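PDB 4R8X: uricase from Bacillus fastidiosus, which catalyses the oxidation of urate by molecular oxygen to 5-hydroxyisourate, the first step on the pathway from urate to (S)-allantoin. Local coordinates for residues L65-D70 and Y103-A108; N74-H79 and E89-Y94; V148-T153 and T157-Q162. All blocks are in the same frame, centred on the assembly; numbering follows the deposited sequence.

How the contacts relate
The three contacts lie on the same side of the chain's centre, where helices 69-82 and 88-102 lie against the large antiparallel sheet, and their centres are about 15 to 16 Å apart. Contact 2 joins the two helices to each other and is nested in sequence inside the loop closed by contact 1, which joins the start of the first helix to the exit of the second. Contact 3 is the hairpin of the sheet beneath: Leu92 CB of contact 2 packs on its Val148 CG2 at 3.8 Å, and Asp107 O of contact 1 lies 2.9 Å from its Arg152 N. Contacts 1 and 2 both touch the second subunit; all three lie away from the predicted urate-binding residues.

Contact 1: residues L65-D70 and Y103-A108; sequences LVVATD and YSHLDA
Val67 and Leu65, in the loop leading into helix 69-82, pack against Tyr103 and His105, which belong to a type I beta turn running from Tyr103 to Leu106. The turn directly follows helix 88-102 and is closed by the bond from Leu106 N to Tyr103 O; the contact brings the start of helix 69-82 next to the end of helix 88-102. Val67 sets its CG2 methyl over the centre of the Tyr103 ring, 3.7 Å from the centroid and only 7° off the ring normal, a clear CH-pi contact. Valine suits the spot because one methyl can sit flat over the ring while the other, CG1, turns towards its OH end. That hydroxyl is hydrogen-bonded to Asp185 of the second subunit, which ties the ring into the subunit interface.

The His105 side chain leaves CB with CG held between the backbone N and the carbonyl carbon (chi1 65°), a rotation that swings the imidazole towards Leu65. CG lies under Leu65 CD2, 4.2 Å away, while Leu106 CG covers the opposite face of the ring. CD2, next along, meets Leu65 CB at 4.0 Å. The tip, NE2, comes within 3.0 Å of Leu65 O and has Val67 CG2 near its edge. In the ring plane at NE2 sits a water, which accepts a hydrogen bond from Val67 N at 3.0 Å.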
loop_
_atom_site.group_PDB
_atom_site.type_symbol
_atom_site.label_atom_id
_atom_site.label_comp_id
_atom_site.label_asym_id
_atom_site.label_seq_id
_atom_site.Cartn_x
_atom_site.Cartn_y
_atom_site.Cartn_z
ATOM N N LEU D 65 22.539 14.991 -26.229
ATOM C CA LEU D 65 23.369 14.865 -25.040
ATOM C C LEU D 65 22.645 14.095 -23.951
ATOM O O LEU D 65 22.994 14.178 -22.772
ATOM C CB LEU D 65 23.784 16.245 -24.530
ATOM C CG LEU D 65 24.830 16.967 -25.375
ATOM C CD1 LEU D 65 25.152 18.328 -24.770
ATOM C CD2 LEU D 65 26.084 16.104 -25.510
ATOM N N VAL D 66 21.631 13.341 -24.355
ATOM C CA VAL D 66 20.833 12.592 -23.401
ATOM C C VAL D 66 21.333 11.157 -23.258
ATOM O O VAL D 66 21.259 10.365 -24.196
ATOM C CB VAL D 66 19.341 12.606 -23.774
ATOM C CG1 VAL D 66 18.539 11.709 -22.826
ATOM C CG2 VAL D 66 18.807 14.029 -23.746
ATOM N N VAL D 67 21.887 10.844 -22.095
ATOM C CA VAL D 67 22.126 9.461 -21.723
ATOM C C VAL D 67 20.750 8.844 -21.476
ATOM O O VAL D 67 19.955 9.382 -20.696
ATOM C CB VAL D 67 22.978 9.369 -20.443
ATOM C CG1 VAL D 67 23.171 7.911 -20.023
ATOM C CG2 VAL D 67 24.318 10.096 -20.636
ATOM N N ALA D 68 20.453 7.733 -22.144
ATOM C CA ALA D 68 19.143 7.093 -22.004
ATOM C C ALA D 68 18.978 6.574 -20.578
ATOM O O ALA D 68 19.941 6.093 -19.982
ATOM C CB ALA D 68 18.999 5.960 -23.003
ATOM N N THR D 69 17.778 6.698 -20.012
ATOM C CA THR D 69 17.572 6.254 -18.629
ATOM C C THR D 69 17.871 4.758 -18.471
ATOM O O THR D 69 18.437 4.326 -17.459
ATOM C CB THR D 69 16.164 6.627 -18.058
ATOM O OG1 THR D 69 15.142 5.897 -18.745
ATOM C CG2 THR D 69 15.910 8.134 -18.168
ATOM N N ASP D 70 17.527 3.972 -19.487
ATOM C CA ASP D 70 17.833 2.551 -19.467
ATOM C C ASP D 70 19.346 2.326 -19.394
ATOM O O ASP D 70 19.819 1.421 -18.705
ATOM C CB ASP D 70 17.234 1.868 -20.691
ATOM C CG ASP D 70 17.541 0.396 -20.744
ATOM O OD1 ASP D 70 16.841 -0.374 -20.062
ATOM O OD2 ASP D 70 18.473 0.006 -21.481
ATOM N N TYR D 103 30.843 10.883 -18.668
ATOM C CA TYR D 103 30.048 11.861 -19.402
ATOM C C TYR D 103 30.443 13.290 -19.038
ATOM O O TYR D 103 29.988 13.842 -18.042
ATOM C CB TYR D 103 28.551 11.623 -19.149
ATOM C CG TYR D 103 28.120 10.239 -19.577
ATOM C CD1 TYR D 103 28.111 9.888 -20.921
ATOM C CD2 TYR D 103 27.765 9.273 -18.643
ATOM C CE1 TYR D 103 27.732 8.623 -21.330
ATOM C CE2 TYR D 103 27.378 7.997 -19.040
ATOM C CZ TYR D 103 27.376 7.679 -20.388
ATOM O OH TYR D 103 27.008 6.415 -20.801
ATOM N N SER D 104 31.281 13.888 -19.877
ATOM C CA SER D 104 31.888 15.184 -19.589
ATOM C C SER D 104 30.873 16.324 -19.555
ATOM O O SER D 104 31.121 17.358 -18.943
ATOM C CB SER D 104 32.966 15.491 -20.625
ATOM O OG SER D 104 32.392 15.574 -21.914
ATOM N N HIS D 105 29.732 16.126 -20.208
ATOM C CA HIS D 105 28.699 17.162 -20.298
ATOM C C HIS D 105 27.803 17.264 -19.057
ATOM O O HIS D 105 26.960 18.157 -18.962
ATOM C CB HIS D 105 27.830 16.929 -21.531
ATOM C CG HIS D 105 27.046 15.659 -21.476
ATOM N ND1 HIS D 105 27.594 14.435 -21.786
ATOM C CD2 HIS D 105 25.756 15.421 -21.138
ATOM C CE1 HIS D 105 26.676 13.496 -21.647
ATOM N NE2 HIS D 105 25.552 14.067 -21.249
ATOM N N LEU D 106 27.974 16.343 -18.115
ATOM C CA LEU D 106 27.235 16.398 -16.864
ATOM C C LEU D 106 27.973 17.272 -15.855
ATOM O O LEU D 106 29.206 17.224 -15.781
ATOM C CB LEU D 106 27.087 14.993 -16.290
ATOM C CG LEU D 106 26.374 13.966 -17.171
ATOM C CD1 LEU D 106 26.331 12.620 -16.466
ATOM C CD2 LEU D 106 24.978 14.451 -17.553
ATOM N N ASP D 107 27.223 18.058 -15.079
ATOM C CA ASP D 107 27.798 18.899 -14.023
ATOM C C ASP D 107 27.704 18.225 -12.651
ATOM O O ASP D 107 28.530 18.467 -11.785
ATOM C CB ASP D 107 27.085 20.256 -13.924
ATOM C CG ASP D 107 27.204 21.101 -15.182
ATOM O OD1 ASP D 107 28.149 20.900 -15.968
ATOM O OD2 ASP D 107 26.347 21.993 -15.367
ATOM N N ALA D 108 26.676 17.409 -12.444
ATOM C CA ALA D 108 26.490 16.757 -11.152
ATOM C C ALA D 108 25.672 15.491 -11.325
ATOM O O ALA D 108 24.887 15.377 -12.274
ATOM C CB ALA D 108 25.810 17.698 -10.158
HETATM O O HOH W 1 22.899 13.050 -20.297
#

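Contact 2: residues N74-H79 and E89-Y94; sequences NFIQRH and EGFLQY
His79 and Tyr94 bring their rings together between segments 74-79 and 89-94 of helices 69-82 and 88-102, whose axes come within 11.0 Å with their directions 131° apart, a separation that large aromatic side chains can span. The imidazole turns its edge toward the face of the phenol in an offset edge-to-face pair, centroids 5.5 Å apart and planes at 64°; His79 CD2 comes 3.8 Å from Tyr94 CE2. Phe91, with CG anti to the backbone N (chi1 178°), projects to the first helix, where its CZ meets Ile76 CG2 at 4.3 Å.

In the next shell His79 ND1 donates to Phe75 O, one turn back, over 2.8 Å, close to the imidazole plane, and His79 CE1 lies 3.3 Å above the plane of the Phe75 ring, towards its rim. Since His79 N reaches Phe75 O from the opposite face of its carbonyl plane, that oxygen is gripped twice. Tyr94 OH is hydrogen-bonded to Ser82, and Phe91 packs edge-to-face with Tyr83. Were His79 an alanine, the Tyr94 face would probably lose its edge partner and Phe75 O its ND1 bond, leaving the phenol held mainly at its hydroxyl.

His79 O faces the edges of two rings, 3.5 Å from Tyr94 CE2 and 3.6 Å from Phe91 CE1. Aromatic rims carry slight positive charge, so both probably offer this oxygen a weak electrostatic attraction.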
loop_
_atom_site.group_PDB
_atom_site.type_symbol
_atom_site.label_atom_id
_atom_site.label_comp_id
_atom_site.label_asym_id
_atom_site.label_seq_id
_atom_site.Cartn_x
_atom_site.Cartn_y
_atom_site.Cartn_z
ATOM N N ASN D 74 21.736 0.282 -16.609
ATOM C CA ASN D 74 22.821 -0.642 -16.933
ATOM C C ASN D 74 24.132 -0.215 -16.283
ATOM O O ASN D 74 24.880 -1.035 -15.770
ATOM C CB ASN D 74 23.028 -0.747 -18.450
ATOM C CG ASN D 74 21.853 -1.385 -19.168
ATOM O OD1 ASN D 74 21.092 -2.146 -18.577
ATOM N ND2 ASN D 74 21.718 -1.095 -20.466
ATOM N N PHE D 75 24.402 1.083 -16.315
ATOM C CA PHE D 75 25.604 1.644 -15.705
ATOM C C PHE D 75 25.689 1.275 -14.222
ATOM O O PHE D 75 26.730 0.809 -13.740
ATOM C CB PHE D 75 25.569 3.161 -15.871
ATOM C CG PHE D 75 26.883 3.859 -15.599
ATOM C CD1 PHE D 75 27.241 4.230 -14.307
ATOM C CD2 PHE D 75 27.733 4.195 -16.645
ATOM C CE1 PHE D 75 28.434 4.902 -14.058
ATOM C CE2 PHE D 75 28.925 4.865 -16.400
ATOM C CZ PHE D 75 29.275 5.218 -15.114
ATOM N N ILE D 76 24.590 1.474 -13.492
ATOM C CA ILE D 76 24.595 1.228 -12.066
ATOM C C ILE D 76 24.783 -0.252 -11.802
ATOM O O ILE D 76 25.613 -0.660 -10.988
ATOM C CB ILE D 76 23.289 1.726 -11.413
ATOM C CG1 ILE D 76 23.190 3.256 -11.512
ATOM C CG2 ILE D 76 23.186 1.256 -9.950
ATOM C CD1 ILE D 76 21.791 3.783 -11.239
ATOM N N GLN D 77 24.018 -1.061 -12.518
ATOM C CA GLN D 77 24.071 -2.492 -12.305
ATOM C C GLN D 77 25.459 -3.077 -12.605
ATOM O O GLN D 77 25.940 -3.956 -11.888
ATOM C CB GLN D 77 22.941 -3.178 -13.083
ATOM C CG GLN D 77 21.561 -2.871 -12.461
ATOM C CD GLN D 77 20.396 -3.288 -13.331
ATOM O OE1 GLN D 77 20.568 -3.604 -14.503
ATOM N NE2 GLN D 77 19.194 -3.285 -12.752
ATOM N N ARG D 78 26.134 -2.561 -13.625
ATOM C CA ARG D 78 27.466 -3.057 -13.922
ATOM C C ARG D 78 28.495 -2.600 -12.895
ATOM O O ARG D 78 29.426 -3.337 -12.560
ATOM C CB ARG D 78 27.877 -2.671 -15.335
ATOM C CG ARG D 78 27.139 -3.501 -16.354
ATOM C CD ARG D 78 27.398 -3.055 -17.762
ATOM N NE ARG D 78 26.224 -3.286 -18.589
ATOM C CZ ARG D 78 26.145 -2.935 -19.865
ATOM N NH1 ARG D 78 27.186 -2.357 -20.443
ATOM N NH2 ARG D 78 25.038 -3.171 -20.556
ATOM N N HIS D 79 28.333 -1.387 -12.382
ATOM C CA HIS D 79 29.234 -0.930 -11.342
ATOM C C HIS D 79 29.026 -1.653 -10.009
ATOM O O HIS D 79 29.948 -1.725 -9.202
ATOM C CB HIS D 79 29.187 0.592 -11.194
ATOM C CG HIS D 79 29.936 1.301 -12.277
ATOM N ND1 HIS D 79 29.421 1.470 -13.545
ATOM C CD2 HIS D 79 31.189 1.820 -12.303
ATOM C CE1 HIS D 79 30.318 2.089 -14.298
ATOM N NE2 HIS D 79 31.397 2.309 -13.569
ATOM N N GLU D 89 27.240 4.045 1.161
ATOM C CA GLU D 89 27.772 5.358 0.814
ATOM C C GLU D 89 28.971 5.262 -0.120
ATOM O O GLU D 89 29.121 6.083 -1.023
ATOM C CB GLU D 89 28.181 6.127 2.067
ATOM C CG GLU D 89 27.061 6.411 3.048
ATOM C CD GLU D 89 26.918 5.349 4.129
ATOM O OE1 GLU D 89 26.386 5.688 5.198
ATOM O OE2 GLU D 89 27.336 4.189 3.926
ATOM N N GLY D 90 29.831 4.278 0.127
ATOM C CA GLY D 90 30.965 4.011 -0.740
ATOM C C GLY D 90 30.507 3.694 -2.143
ATOM O O GLY D 90 31.010 4.263 -3.108
ATOM N N PHE D 91 29.525 2.803 -2.267
ATOM C CA PHE D 91 29.033 2.451 -3.585
ATOM C C PHE D 91 28.427 3.646 -4.323
ATOM O O PHE D 91 28.710 3.853 -5.496
ATOM C CB PHE D 91 28.007 1.327 -3.496
ATOM C CG PHE D 91 27.428 0.942 -4.826
ATOM C CD1 PHE D 91 28.248 0.451 -5.833
ATOM C CD2 PHE D 91 26.070 1.094 -5.081
ATOM C CE1 PHE D 91 27.727 0.107 -7.069
ATOM C CE2 PHE D 91 25.536 0.747 -6.305
ATOM C CZ PHE D 91 26.361 0.247 -7.309
ATOM N N LEU D 92 27.608 4.442 -3.636
ATOM C CA LEU D 92 26.965 5.579 -4.278
ATOM C C LEU D 92 27.987 6.612 -4.763
ATOM O O LEU D 92 27.862 7.137 -5.871
ATOM C CB LEU D 92 25.934 6.226 -3.343
ATOM C CG LEU D 92 24.758 5.345 -2.913
ATOM C CD1 LEU D 92 23.720 6.222 -2.236
ATOM C CD2 LEU D 92 24.143 4.556 -4.082
ATOM N N GLN D 93 28.993 6.898 -3.947
ATOM C CA GLN D 93 29.999 7.858 -4.393
ATOM C C GLN D 93 30.791 7.326 -5.588
ATOM O O GLN D 93 31.070 8.068 -6.523
ATOM C CB GLN D 93 30.952 8.257 -3.272
ATOM C CG GLN D 93 31.904 9.349 -3.711
ATOM C CD GLN D 93 32.697 9.925 -2.572
ATOM O OE1 GLN D 93 32.339 9.769 -1.406
ATOM N NE2 GLN D 93 33.787 10.598 -2.899
ATOM N N TYR D 94 31.131 6.039 -5.540
ATOM C CA TYR D 94 31.803 5.345 -6.631
ATOM C C TYR D 94 31.038 5.514 -7.944
ATOM O O TYR D 94 31.615 5.857 -8.980
ATOM C CB TYR D 94 31.955 3.868 -6.247
ATOM C CG TYR D 94 32.445 2.905 -7.312
ATOM C CD1 TYR D 94 33.739 2.982 -7.823
ATOM C CD2 TYR D 94 31.634 1.856 -7.742
ATOM C CE1 TYR D 94 34.183 2.066 -8.763
ATOM C CE2 TYR D 94 32.070 0.948 -8.679
ATOM C CZ TYR D 94 33.341 1.052 -9.187
ATOM O OH TYR D 94 33.772 0.136 -10.116
#

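Contact 3: residues V148-T153 and T157-Q162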
loop_
_atom_site.group_PDB
_atom_site.type_symbol
_atom_site.label_atom_id
_atom_site.label_comp_id
_atom_site.label_asym_id
_atom_site.label_seq_id
_atom_site.Cartn_x
_atom_site.Cartn_y
_atom_site.Cartn_z
ATOM N N VAL D 148 24.316 10.231 -2.018
ATOM C CA VAL D 148 25.537 10.951 -2.352
ATOM C C VAL D 148 25.318 11.741 -3.624
ATOM O O VAL D 148 24.816 11.216 -4.607
ATOM C CB VAL D 148 26.744 10.004 -2.538
ATOM C CG1 VAL D 148 27.996 10.823 -2.883
ATOM C CG2 VAL D 148 26.990 9.197 -1.279
ATOM N N GLU D 149 25.669 13.026 -3.602
ATOM C CA GLU D 149 25.655 13.815 -4.819
ATOM C C GLU D 149 27.048 14.400 -5.020
ATOM O O GLU D 149 27.635 14.972 -4.096
ATOM C CB GLU D 149 24.592 14.921 -4.781
ATOM C CG GLU D 149 24.485 15.697 -6.092
ATOM C CD GLU D 149 23.265 16.603 -6.192
ATOM O OE1 GLU D 149 22.340 16.479 -5.376
ATOM O OE2 GLU D 149 23.225 17.441 -7.104
ATOM N N VAL D 150 27.578 14.215 -6.224
ATOM C CA VAL D 150 28.900 14.706 -6.567
ATOM C C VAL D 150 28.759 15.717 -7.700
ATOM O O VAL D 150 28.018 15.484 -8.654
ATOM C CB VAL D 150 29.830 13.549 -6.976
ATOM C CG1 VAL D 150 31.211 14.092 -7.393
ATOM C CG2 VAL D 150 29.998 12.582 -5.821
ATOM N N ALA D 151 29.460 16.847 -7.577
ATOM C CA ALA D 151 29.484 17.869 -8.615
ATOM C C ALA D 151 30.905 18.117 -9.111
ATOM O O ALA D 151 31.882 17.935 -8.385
ATOM C CB ALA D 151 28.869 19.179 -8.099
ATOM N N ARG D 152 31.005 18.541 -10.360
ATOM C CA ARG D 152 32.287 18.900 -10.935
ATOM C C ARG D 152 32.743 20.235 -10.336
ATOM O O ARG D 152 31.928 21.108 -10.038
ATOM C CB ARG D 152 32.139 19.008 -12.453
ATOM C CG ARG D 152 33.363 18.591 -13.240
ATOM C CD ARG D 152 33.084 18.606 -14.743
ATOM N NE ARG D 152 32.153 17.581 -15.239
ATOM C CZ ARG D 152 32.463 16.294 -15.378
ATOM N NH1 ARG D 152 33.656 15.854 -15.013
ATOM N NH2 ARG D 152 31.576 15.434 -15.865
ATOM N N THR D 153 34.045 20.382 -10.129
ATOM C CA THR D 153 34.607 21.680 -9.788
ATOM C C THR D 153 35.609 22.008 -10.871
ATOM O O THR D 153 35.831 21.213 -11.789
ATOM C CB THR D 153 35.344 21.669 -8.449
ATOM O OG1 THR D 153 36.535 20.883 -8.570
ATOM C CG2 THR D 153 34.454 21.104 -7.347
ATOM N N THR D 157 36.332 16.906 -8.774
ATOM C CA THR D 157 34.950 16.768 -8.320
ATOM C C THR D 157 34.881 16.919 -6.807
ATOM O O THR D 157 35.892 16.812 -6.112
ATOM C CB THR D 157 34.332 15.395 -8.688
ATOM O OG1 THR D 157 35.076 14.342 -8.058
ATOM C CG2 THR D 157 34.312 15.178 -10.193
ATOM N N GLU D 158 33.677 17.152 -6.297
ATOM C CA GLU D 158 33.459 17.256 -4.861
ATOM C C GLU D 158 32.091 16.693 -4.486
ATOM O O GLU D 158 31.136 16.763 -5.268
ATOM C CB GLU D 158 33.578 18.710 -4.383
ATOM C CG GLU D 158 32.446 19.632 -4.849
ATOM C CD GLU D 158 32.587 21.060 -4.327
ATOM O OE1 GLU D 158 31.754 21.915 -4.696
ATOM O OE2 GLU D 158 33.534 21.329 -3.558
ATOM N N VAL D 159 32.010 16.138 -3.283
ATOM C CA VAL D 159 30.732 15.712 -2.725
ATOM C C VAL D 159 29.974 16.937 -2.245
ATOM O O VAL D 159 30.480 17.695 -1.415
ATOM C CB VAL D 159 30.950 14.758 -1.553
ATOM C CG1 VAL D 159 29.625 14.458 -0.850
ATOM C CG2 VAL D 159 31.613 13.484 -2.049
ATOM N N VAL D 160 28.792 17.167 -2.803
ATOM C CA VAL D 160 28.000 18.327 -2.405
ATOM C C VAL D 160 26.855 17.949 -1.475
ATOM O O VAL D 160 26.283 18.808 -0.815
ATOM C CB VAL D 160 27.500 19.150 -3.619
ATOM C CG1 VAL D 160 28.682 19.803 -4.349
ATOM C CG2 VAL D 160 26.690 18.287 -4.555
ATOM N N GLU D 161 26.526 16.661 -1.412
ATOM C CA GLU D 161 25.640 16.162 -0.363
ATOM C C GLU D 161 26.007 14.730 -0.009
ATOM O O GLU D 161 26.234 13.918 -0.892
ATOM C CB GLU D 161 24.164 16.225 -0.766
ATOM C CG GLU D 161 23.255 15.614 0.316
ATOM C CD GLU D 161 21.771 15.846 0.095
ATOM O OE1 GLU D 161 21.397 16.512 -0.894
ATOM O OE2 GLU D 161 20.974 15.364 0.932
ATOM N N GLN D 162 26.071 14.437 1.285
ATOM C CA GLN D 162 26.227 13.070 1.766
ATOM C C GLN D 162 25.238 12.850 2.904
ATOM O O GLN D 162 25.193 13.637 3.844
ATOM C CB GLN D 162 27.663 12.803 2.225
ATOM C CG GLN D 162 27.973 11.353 2.580
ATOM C CD GLN D 162 29.367 11.204 3.157
ATOM O OE1 GLN D 162 29.656 11.728 4.228
ATOM N NE2 GLN D 162 30.246 10.507 2.440
HETATM O O HOH W 2 30.667 22.025 -7.422
#
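Glu149 faces two residues of the neighbouring strand at once, Val160 and Glu161, and here the antiparallel pairing of strands 143-153 and 156-173 slips by one. Its carbonyl oxygen takes a bond from Val160 N at 2.8 Å and a weak one from Glu161 N at 3.4 Å, while Glu149 N donates back to Glu161 O. Beyond the slip the ladder is regular: Ala151 and Glu158 exchange two bonds, Ala151 N to Glu158 O and Glu158 N to Ala151 O, each 2.9 Å long and nearly straight at the carbonyl.

The tight part is this bonded ladder with the apolar face carrying Val148, Val150 and Val159, set against helix 88-102. Beta-branched residues suit a strand here: Val150 CG1, anti to the backbone N (chi1 178°), reaches across to Thr157 CB at 3.6 Å, and Val150 also meets Cys96 and Leu100 of that helix.

The other face is more polar, though Val160 of the bulge packs its CG2 on Glu149 CG at 3.7 Å and its CG1 on Ala151 CB at 3.8 Å. Glu149 and Glu161 bring their OE1 atoms to 4.6 Å, a proximity that Arg110 probably makes tolerable by bridging both carboxylates; Lys50 holds the second oxygen of Glu149. The hairpin end is the solvent side: there Thr153 CG2 rests on CG of exposed Glu158 at 3.5 Å, and a water donates to both Arg152 O and Glu158 OE1, adding a solvent-mediated link beside that contact.

The classic bulge is a feature of this hairpin, while the antiparallel sheet backed by helices is that of the uricase family's tunnelling fold.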